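Local coordinates for protein alkaline phosphatase (Antarctic bacterium, PDB 2W5V) that probably hydrolyses phosphate monoesters, using two zinc ions and one magnesium ion as alkaline phosphatases do, at residues K96-N99 with G103-D106; T283-A288 with T294-T299. The protein carries 1 engineered substitution. One frame throughout, in Å; residues are numbered along the deposited sequence.

Contact 1 (K96-N99 with G103-D106); sequences KTYN and GVAD
Thr97 and Asp106 mark the point where the main chains of 96-99 and 103-106, neither helix nor strand, come closest, with their CA atoms 4.7 Å apart. The pair illustrates how irregular chain can be secured by a side chain and a water in place of direct bonds between the two backbones. Thr97 turns its OG1 anti to its own nitrogen (chi1 -172°), which carries the hydroxyl across to donate to Val104 O at 2.8 Å. The bond meets the carbonyl at 138° and lies 25° out of its plane. Toward the Lys96 end, water 1 joins the backbones, donating to Lys96 O at 2.9 Å while accepting from Asp106 N at 2.8 Å.

Tyr98 extends along the second segment. Ala105 O and Asp106 O both meet its ring obliquely, the former lying 3.6 Å from CE2. Farther out, Val104 CG2 comes within 3.8 Å of Tyr98 OH, and the two side chains are set at a slant to each other. That hydroxyl is hydrogen-bonded to Leu146 O, which fixes the far end of the ring. At the near end, Asp106 OD1 lies 4.0 Å from Tyr98 CB, but its polar partners are Ser77 and Arg78.

Gly103 O is hydrogen-bonded to His144 ND1; His144 is a magnesium ligand in a structure of this protein, though no metal is bound there in this chain. Both segments belong to the loop joining helix 86-93 to helix 114-120, and Thr97 rests on Ser86 and Thr89 of the former helix.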
ATOM      1  N   LYS B  96       0.874  14.379  16.744  1.00 20.25           N
ATOM      2  CA  LYS B  96       0.266  15.061  15.612  1.00 17.60           C
ATOM      3  C   LYS B  96       0.435  16.558  15.844  1.00 19.54           C
ATOM      4  O   LYS B  96       0.165  17.059  16.936  1.00 15.93           O
ATOM      5  CB  LYS B  96      -1.228  14.749  15.537  1.00 21.88           C
ATOM      6  CG  LYS B  96      -1.567  13.293  15.258  1.00 23.93           C
ATOM      7  CD  LYS B  96      -1.464  12.978  13.767  1.00 18.80           C
ATOM      8  CE  LYS B  96      -2.220  11.701  13.420  1.00 14.48           C
ATOM      9  NZ  LYS B  96      -1.905  11.241  12.019  1.00 10.16           N
ATOM     10  N   THR B  97       0.867  17.275  14.817  1.00 14.81           N
ATOM     11  CA  THR B  97       1.071  18.714  14.937  1.00 16.86           C
ATOM     12  C   THR B  97       0.670  19.399  13.636  1.00 19.89           C
ATOM     13  O   THR B  97       0.251  18.722  12.690  1.00 20.20           O
ATOM     14  CB  THR B  97       2.527  19.040  15.347  1.00 20.54           C
ATOM     15  OG1 THR B  97       2.644  20.440  15.635  1.00 17.73           O
ATOM     16  CG2 THR B  97       3.521  18.644  14.251  1.00 19.85           C
ATOM     17  N   TYR B  98       0.776  20.728  13.592  1.00 18.27           N
ATOM     18  CA  TYR B  98       0.273  21.516  12.467  1.00 16.95           C
ATOM     19  C   TYR B  98       1.252  21.523  11.290  1.00 16.43           C
ATOM     20  O   TYR B  98       2.460  21.466  11.501  1.00 17.77           O
ATOM     21  CB  TYR B  98      -0.076  22.952  12.915  1.00 20.17           C
ATOM     22  CG  TYR B  98       1.088  23.773  13.492  1.00 14.76           C
ATOM     23  CD1 TYR B  98       1.953  24.466  12.655  1.00 14.83           C
ATOM     24  CD2 TYR B  98       1.297  23.864  14.865  1.00 16.37           C
ATOM     25  CE1 TYR B  98       3.003  25.208  13.155  1.00 15.46           C
ATOM     26  CE2 TYR B  98       2.351  24.616  15.381  1.00 19.80           C
ATOM     27  CZ  TYR B  98       3.200  25.287  14.518  1.00 20.99           C
ATOM     28  OH  TYR B  98       4.253  26.043  15.002  1.00 21.78           O
ATOM     29  N   ASN B  99       0.744  21.564  10.057  1.00 18.45           N
ATOM     30  CA  ASN B  99       1.644  21.671   8.904  1.00 16.80           C
ATOM     31  C   ASN B  99       2.601  22.842   9.095  1.00 19.90           C
ATOM     32  O   ASN B  99       2.173  23.939   9.463  1.00 19.88           O
ATOM     33  CB  ASN B  99       0.884  21.831   7.577  1.00 16.09           C
ATOM     34  CG  ASN B  99       0.227  20.527   7.114  1.00 21.35           C
ATOM     35  OD1 ASN B  99       0.368  19.483   7.759  1.00 17.79           O
ATOM     36  ND2 ASN B  99      -0.487  20.586   5.986  1.00 15.66           N
ATOM     37  N   GLY B 103       9.352  19.853  15.110  1.00 18.60           N
ATOM     38  CA  GLY B 103       9.628  19.382  16.457  1.00 16.63           C
ATOM     39  C   GLY B 103       8.927  20.196  17.537  1.00 19.85           C
ATOM     40  O   GLY B 103       9.429  20.314  18.661  1.00 21.26           O
ATOM     41  N   VAL B 104       7.777  20.773  17.197  1.00 15.66           N
ATOM     42  CA  VAL B 104       6.936  21.441  18.192  1.00 16.35           C
ATOM     43  C   VAL B 104       5.500  20.907  18.111  1.00 18.28           C
ATOM     44  O   VAL B 104       5.051  20.429  17.059  1.00 16.87           O
ATOM     45  CB  VAL B 104       6.929  22.986  18.045  1.00 15.63           C
ATOM     46  CG1 VAL B 104       8.323  23.541  18.239  1.00 16.02           C
ATOM     47  CG2 VAL B 104       6.358  23.398  16.686  1.00 18.08           C
ATOM     48  N   ALA B 105       4.803  20.976  19.238  1.00 16.51           N
ATOM     49  CA  ALA B 105       3.430  20.503  19.344  1.00 16.16           C
ATOM     50  C   ALA B 105       2.448  21.499  18.745  1.00 19.82           C
ATOM     51  O   ALA B 105       2.831  22.583  18.305  1.00 23.37           O
ATOM     52  CB  ALA B 105       3.078  20.219  20.808  1.00 17.14           C
ATOM     53  N   ASP B 106       1.172  21.132  18.739  1.00 24.76           N
ATOM     54  CA  ASP B 106       0.156  21.974  18.132  1.00 27.56           C
ATOM     55  C   ASP B 106       0.099  23.380  18.723  1.00 29.19           C
ATOM     56  O   ASP B 106      -0.302  24.319  18.032  1.00 29.94           O
ATOM     57  CB  ASP B 106      -1.217  21.315  18.221  1.00 34.18           C
ATOM     58  CG  ASP B 106      -2.230  21.991  17.336  1.00 40.98           C
ATOM     59  OD1 ASP B 106      -2.149  21.814  16.102  1.00 32.52           O
ATOM     60  OD2 ASP B 106      -3.099  22.711  17.872  1.00 47.30           O
TER
HETATM   61  O   HOH W   1       0.489  18.470  19.434  1.00 38.07           O

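Contact 2 (T283-A288 with T294-T299); sequences TALAFA and TLVIVT
Val296 points from strand 294-299 at helix 283-288, over Ala284 and Ala288 with Leu285 beside them, a compact example of how a beta-branched residue packs on a helix. The branches divide the helix surface: CG2 lies nearest Ala288 CB, at 3.6 Å, while CG1 meets Ala284 CB at 4.1 Å and also touches Leu285 CD2. With chi1 at 179°, CG1 stands anti to the backbone nitrogen, and the two methyls therefore address alanines one helical turn apart. Leu285 reaches in from the side at a slant, its CD2 passing 4.0 Å from Val296 CB. Shortening Val296 to an alanine would remove both branches, which would probably open a gap against Ala284 and Ala288 and cost Leu285 CD2 part of its support.

At the start of the strand, Phe287 and Thr294 cross nearly at right angles, with ring atom CE2 3.4 Å from OG1. The hydroxyl spends its hydrogen bonds on Asp291 and Asn36, and the ring contact is van der Waals packing, oblique to the ring. Thr294 CB, beside the hydroxyl, packs on Ala288 CB, while water 2 donates to Ala288 O at 2.7 Å and accepts from Thr294 N at 3.0 Å.

The axes of the two short segments pass 8.5 Å apart at 159°, nearly antiparallel. The strand is flanked in the large mixed sheet by 36-42 and 342-347; helix 267-291 covers one face of it, and helix 362-371 touches Leu295 and Ile297.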
ATOM      1  N   THR B 283      21.635  -1.083   1.336  1.00 21.36           N
ATOM      2  CA  THR B 283      22.784  -0.821   2.194  1.00 25.30           C
ATOM      3  C   THR B 283      22.438  -1.063   3.663  1.00 23.37           C
ATOM      4  O   THR B 283      23.158  -1.755   4.382  1.00 22.63           O
ATOM      5  CB  THR B 283      23.267   0.624   2.024  1.00 28.49           C
ATOM      6  OG1 THR B 283      23.669   0.829   0.667  1.00 28.56           O
ATOM      7  CG2 THR B 283      24.431   0.914   2.950  1.00 28.35           C
ATOM      8  N   ALA B 284      21.330  -0.486   4.112  1.00 25.18           N
ATOM      9  CA  ALA B 284      20.920  -0.643   5.502  1.00 22.26           C
ATOM     10  C   ALA B 284      20.671  -2.116   5.809  1.00 28.55           C
ATOM     11  O   ALA B 284      21.120  -2.626   6.835  1.00 25.63           O
ATOM     12  CB  ALA B 284      19.677   0.159   5.775  1.00 18.56           C
ATOM     13  N   LEU B 285      19.942  -2.788   4.919  1.00 22.33           N
ATOM     14  CA  LEU B 285      19.576  -4.188   5.131  1.00 17.08           C
ATOM     15  C   LEU B 285      20.793  -5.104   5.125  1.00 25.53           C
ATOM     16  O   LEU B 285      20.854  -6.066   5.887  1.00 24.06           O
ATOM     17  CB  LEU B 285      18.557  -4.652   4.085  1.00 18.79           C
ATOM     18  CG  LEU B 285      17.148  -4.086   4.226  1.00 17.49           C
ATOM     19  CD1 LEU B 285      16.240  -4.632   3.125  1.00 19.81           C
ATOM     20  CD2 LEU B 285      16.601  -4.434   5.595  1.00 22.90           C
ATOM     21  N   ALA B 286      21.760  -4.807   4.266  1.00 24.50           N
ATOM     22  CA  ALA B 286      22.983  -5.602   4.226  1.00 28.26           C
ATOM     23  C   ALA B 286      23.696  -5.517   5.575  1.00 27.56           C
ATOM     24  O   ALA B 286      24.169  -6.521   6.105  1.00 23.05           O
ATOM     25  CB  ALA B 286      23.893  -5.134   3.110  1.00 22.94           C
ATOM     26  N   PHE B 287      23.761  -4.320   6.144  1.00 23.37           N
ATOM     27  CA  PHE B 287      24.350  -4.194   7.472  1.00 24.12           C
ATOM     28  C   PHE B 287      23.537  -4.932   8.530  1.00 24.91           C
ATOM     29  O   PHE B 287      24.098  -5.635   9.363  1.00 25.23           O
ATOM     30  CB  PHE B 287      24.494  -2.738   7.900  1.00 22.26           C
ATOM     31  CG  PHE B 287      24.995  -2.588   9.307  1.00 21.71           C
ATOM     32  CD1 PHE B 287      26.327  -2.823   9.604  1.00 24.18           C
ATOM     33  CD2 PHE B 287      24.136  -2.236  10.336  1.00 24.63           C
ATOM     34  CE1 PHE B 287      26.801  -2.697  10.903  1.00 28.02           C
ATOM     35  CE2 PHE B 287      24.607  -2.107  11.635  1.00 20.77           C
ATOM     36  CZ  PHE B 287      25.935  -2.341  11.916  1.00 27.97           C
ATOM     37  N   ALA B 288      22.219  -4.751   8.499  1.00 21.02           N
ATOM     38  CA  ALA B 288      21.338  -5.342   9.504  1.00 24.96           C
ATOM     39  C   ALA B 288      21.404  -6.860   9.523  1.00 26.88           C
ATOM     40  O   ALA B 288      21.332  -7.476  10.583  1.00 22.29           O
ATOM     41  CB  ALA B 288      19.907  -4.886   9.286  1.00 16.37           C
ATOM     42  N   THR B 294      20.074  -5.026  14.579  1.00 20.85           N
ATOM     43  CA  THR B 294      19.650  -3.746  14.019  1.00 16.08           C
ATOM     44  C   THR B 294      18.255  -3.811  13.409  1.00 19.60           C
ATOM     45  O   THR B 294      17.948  -4.700  12.603  1.00 22.80           O
ATOM     46  CB  THR B 294      20.640  -3.267  12.932  1.00 24.68           C
ATOM     47  OG1 THR B 294      21.945  -3.123  13.507  1.00 22.77           O
ATOM     48  CG2 THR B 294      20.199  -1.935  12.332  1.00 24.32           C
ATOM     49  N   LEU B 295      17.418  -2.858  13.797  1.00 19.21           N
ATOM     50  CA  LEU B 295      16.079  -2.728  13.241  1.00 20.13           C
ATOM     51  C   LEU B 295      16.093  -1.694  12.123  1.00 16.61           C
ATOM     52  O   LEU B 295      16.535  -0.564  12.316  1.00 16.48           O
ATOM     53  CB  LEU B 295      15.099  -2.299  14.333  1.00 22.75           C
ATOM     54  CG  LEU B 295      13.732  -1.802  13.866  1.00 18.80           C
ATOM     55  CD1 LEU B 295      12.874  -2.969  13.355  1.00 18.23           C
ATOM     56  CD2 LEU B 295      13.020  -1.046  14.982  1.00 18.54           C
ATOM     57  N   VAL B 296      15.620  -2.086  10.953  1.00 17.02           N
ATOM     58  CA  VAL B 296      15.523  -1.166   9.831  1.00 14.72           C
ATOM     59  C   VAL B 296      14.060  -0.894   9.534  1.00 17.64           C
ATOM     60  O   VAL B 296      13.286  -1.822   9.297  1.00 17.91           O
ATOM     61  CB  VAL B 296      16.173  -1.748   8.572  1.00 19.34           C
ATOM     62  CG1 VAL B 296      16.024  -0.778   7.415  1.00 14.61           C
ATOM     63  CG2 VAL B 296      17.647  -2.083   8.823  1.00 16.99           C
ATOM     64  N   ILE B 297      13.690   0.382   9.553  1.00 12.84           N
ATOM     65  CA  ILE B 297      12.330   0.803   9.256  1.00 14.00           C
ATOM     66  C   ILE B 297      12.344   1.696   8.028  1.00 13.79           C
ATOM     67  O   ILE B 297      13.142   2.629   7.942  1.00 18.00           O
ATOM     68  CB  ILE B 297      11.722   1.614  10.415  1.00 17.13           C
ATOM     69  CG1 ILE B 297      11.730   0.792  11.707  1.00 17.98           C
ATOM     70  CG2 ILE B 297      10.306   2.064  10.059  1.00 14.54           C
ATOM     71  CD1 ILE B 297      11.723   1.657  12.957  1.00 17.14           C
ATOM     72  N   VAL B 298      11.466   1.400   7.078  1.00 13.71           N
ATOM     73  CA  VAL B 298      11.346   2.197   5.857  1.00 16.66           C
ATOM     74  C   VAL B 298       9.913   2.685   5.714  1.00 17.13           C
ATOM     75  O   VAL B 298       8.966   1.886   5.756  1.00 18.03           O
ATOM     76  CB  VAL B 298      11.683   1.375   4.594  1.00 18.01           C
ATOM     77  CG1 VAL B 298      11.436   2.216   3.348  1.00 18.64           C
ATOM     78  CG2 VAL B 298      13.136   0.874   4.627  1.00 15.94           C
ATOM     79  N   THR B 299       9.738   3.988   5.538  1.00 16.26           N
ATOM     80  CA  THR B 299       8.395   4.514   5.316  1.00 18.77           C
ATOM     81  C   THR B 299       8.482   5.844   4.586  1.00 14.02           C
ATOM     82  O   THR B 299       9.573   6.275   4.225  1.00 16.13           O
ATOM     83  CB  THR B 299       7.605   4.665   6.639  1.00 23.27           C
ATOM     84  OG1 THR B 299       6.214   4.854   6.350  1.00 25.72           O
ATOM     85  CG2 THR B 299       8.112   5.851   7.453  1.00 21.28           C
TER
HETATM   86  O   HOH W   2      19.436  -7.058  12.434  1.00 21.10           O

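Taken together, the two contacts show how place in the fold goes with chemistry. Contact 1 is partly buried and ties a loop to itself without regular secondary structure; contact 2 is buried and packs a long helix against a strand of the central sheet. In contact 1 a direct hydrogen bond crosses between the segments, whereas contact 2 relies on methyl groups, with water as its polar bridge. Each uses one water to join a carbonyl to an amide. They share no element and lie on opposite sides of the chain's centre, their centres about 28 Å apart. Contact 1 adjoins His144, a magnesium ligand without metal in this chain; contact 2 lies away from known sites.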